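Ddb_g0293866 (Dictyostelium discoideum, PDB 5LW6) carries a macrodomain that binds ADP-ribose and probably acts, as part of a longer protein, in sensing DNA damage. Local coordinates at residues D72-S77 with I110-K115. Sequence-based numbering, arbitrary orientation. Where two conformers were deposited one is given.
Sequences DATEIS and IQSFKK
The methyl CG2 of Thr74 packs against both Ser112 and Phe113. On the Ser112 side it lies 3.6 Å from CB of Ser112; on the other it comes within 3.8 Å of CE1 of Phe113, approaching the ring obliquely. Thr74 carries CG2 anti to its own amide nitrogen (chi1 -60° places OG1 beside that nitrogen instead), which sends the methyl across to the second helix while the hydroxyl turns back to bond the carbonyl oxygen of Ile70, one turn earlier. One turn further on, Ser77 meets the same ring: its OG sits at the edge, close to the ring plane, 3.7 Å from CZ of Phe113. That hydroxyl also has a weak hydrogen bond to Tyr245 OH. No hydrogen bond joins 72-77 to 110-115; the contacts between them are van der Waals. Phe113 reaches Ser77 because chi1 of -80° sets CG anti to the carbonyl carbon and lets the ring's far end, CE1, CZ and CE2, come up to Thr74 and Ser77. A serine in place of Phe113 would probably open a gap beside Thr74 and Ser77, leaving the methyl of one and the OG of the other without the ring. The two short segments run in broadly the same direction, their axes coming within 9.6 Å at the closest point and inclined at 39°. The contact joins helix 70-87 to helix 107-116 in the macrodomain's alpha/beta fold, with Phe113 also packing on Phe125 and Ile127 of edge strand 125-130, Thr74 and Ser77 touching Phe60, and Ile76 touching Leu241 and Leu242 of helix 237-253.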
loop_
_atom_site.group_PDB
_atom_site.type_symbol
_atom_site.label_atom_id
_atom_site.label_comp_id
_atom_site.label_asym_id
_atom_site.label_seq_id
_atom_site.Cartn_x
_atom_site.Cartn_y
_atom_site.Cartn_z
ATOM N N ASP A 72 -9.838 -5.722 -13.414
ATOM C CA ASP A 72 -9.859 -4.252 -13.283
ATOM C C ASP A 72 -8.724 -3.757 -12.362
ATOM O O ASP A 72 -7.992 -2.799 -12.700
ATOM C CB ASP A 72 -11.208 -3.754 -12.752
ATOM C CG ASP A 72 -12.372 -3.960 -13.735
ATOM O OD1 ASP A 72 -12.117 -4.102 -14.969
ATOM O OD2 ASP A 72 -13.556 -3.929 -13.264
ATOM N N ALA A 73 -8.528 -4.447 -11.246
ATOM C CA ALA A 73 -7.444 -4.111 -10.288
ATOM C C ALA A 73 -6.076 -4.281 -10.902
ATOM O O ALA A 73 -5.145 -3.575 -10.592
ATOM C CB ALA A 73 -7.525 -4.951 -9.034
ATOM N N THR A 74 -5.916 -5.263 -11.738
ATOM C CA THR A 74 -4.619 -5.480 -12.383
ATOM C C THR A 74 -4.291 -4.357 -13.317
ATOM O O THR A 74 -3.185 -3.840 -13.314
ATOM C CB THR A 74 -4.614 -6.827 -13.138
ATOM O OG1 THR A 74 -4.852 -7.874 -12.188
ATOM C CG2 THR A 74 -3.293 -7.027 -13.929
ATOM N N GLU A 75 -5.258 -3.949 -14.142
ATOM C CA GLU A 75 -5.002 -2.887 -15.113
ATOM C C GLU A 75 -4.690 -1.569 -14.377
ATOM O O GLU A 75 -3.764 -0.808 -14.750
ATOM C CB GLU A 75 -6.231 -2.745 -16.045
ATOM C CG GLU A 75 -6.784 -1.347 -16.260
ATOM C CD GLU A 75 -8.190 -1.434 -16.798
ATOM O OE1 GLU A 75 -8.444 -2.339 -17.673
ATOM O OE2 GLU A 75 -9.025 -0.613 -16.345
ATOM N N ILE A 76 -5.467 -1.271 -13.347
ATOM C CA ILE A 76 -5.291 -0.019 -12.613
ATOM C C ILE A 76 -3.938 -0.020 -11.893
ATOM O O ILE A 76 -3.194 0.922 -12.026
ATOM C CB ILE A 76 -6.429 0.202 -11.630
ATOM C CG1 ILE A 76 -7.685 0.578 -12.371
ATOM C CG2 ILE A 76 -6.110 1.293 -10.594
ATOM C CD1 ILE A 76 -8.918 0.358 -11.552
ATOM N N SER A 77 -3.624 -1.095 -11.177
ATOM C CA SER A 77 -2.411 -1.247 -10.455
ATOM C C SER A 77 -1.222 -1.088 -11.421
ATOM O O SER A 77 -0.276 -0.323 -11.185
ATOM C CB SER A 77 -2.359 -2.725 -9.878
ATOM O OG SER A 77 -1.193 -2.876 -9.170
ATOM N N ILE A 110 0.943 -12.388 -13.762
ATOM C CA ILE A 110 2.248 -11.822 -14.074
ATOM C C ILE A 110 2.295 -11.414 -15.543
ATOM O O ILE A 110 2.805 -10.355 -15.890
ATOM C CB ILE A 110 3.380 -12.819 -13.712
ATOM C CG1 ILE A 110 3.460 -13.174 -12.200
ATOM C CG2 ILE A 110 4.670 -12.355 -14.377
ATOM C CD1 ILE A 110 3.593 -11.998 -11.267
ATOM N N GLN A 111 1.798 -12.253 -16.430
ATOM C CA GLN A 111 1.726 -11.891 -17.878
ATOM C C GLN A 111 0.928 -10.607 -18.133
ATOM O O GLN A 111 1.260 -9.835 -18.990
ATOM C CB GLN A 111 1.086 -13.042 -18.705
ATOM C CG GLN A 111 2.005 -14.217 -18.906
ATOM C CD GLN A 111 1.333 -15.340 -19.689
ATOM O OE1 GLN A 111 0.094 -15.401 -19.821
ATOM N NE2 GLN A 111 2.159 -16.236 -20.245
ATOM N N SER A 112 -0.125 -10.372 -17.348
ATOM C CA SER A 112 -0.964 -9.211 -17.509
ATOM C C SER A 112 -0.170 -7.985 -17.141
ATOM O O SER A 112 -0.234 -6.965 -17.847
ATOM C CB SER A 112 -2.193 -9.258 -16.593
ATOM O OG SER A 112 -3.095 -8.252 -17.004
ATOM N N PHE A 113 0.565 -8.051 -16.019
ATOM C CA PHE A 113 1.462 -6.990 -15.705
ATOM C C PHE A 113 2.458 -6.749 -16.820
ATOM O O PHE A 113 2.685 -5.581 -17.209
ATOM C CB PHE A 113 2.192 -7.140 -14.329
ATOM C CG PHE A 113 1.339 -6.717 -13.177
ATOM C CD1 PHE A 113 0.454 -7.572 -12.649
ATOM C CD2 PHE A 113 1.481 -5.505 -12.588
ATOM C CE1 PHE A 113 -0.364 -7.222 -11.560
ATOM C CE2 PHE A 113 0.648 -5.093 -11.547
ATOM C CZ PHE A 113 -0.292 -5.935 -11.026
ATOM N N LYS A 114 3.068 -7.815 -17.326
ATOM C CA LYS A 114 4.039 -7.671 -18.397
ATOM C C LYS A 114 3.471 -6.961 -19.605
ATOM O O LYS A 114 4.134 -6.096 -20.192
ATOM C CB LYS A 114 4.514 -9.027 -18.898
ATOM C CG LYS A 114 5.534 -9.717 -18.062
ATOM C CD LYS A 114 5.989 -11.039 -18.740
ATOM C CE LYS A 114 6.996 -11.821 -17.876
ATOM N NZ LYS A 114 7.445 -13.040 -18.591
ATOM N N LYS A 115 2.218 -7.230 -19.904
ATOM C CA LYS A 115 1.553 -6.644 -21.037
ATOM C C LYS A 115 1.368 -5.141 -20.834
ATOM O O LYS A 115 1.671 -4.351 -21.726
ATOM C CB LYS A 115 0.222 -7.356 -21.251
ATOM C CG LYS A 115 -0.683 -6.764 -22.291
ATOM C CD LYS A 115 -2.133 -7.321 -22.201
ATOM C CE LYS A 115 -2.926 -6.979 -23.490
ATOM N NZ LYS A 115 -4.423 -7.209 -23.546
#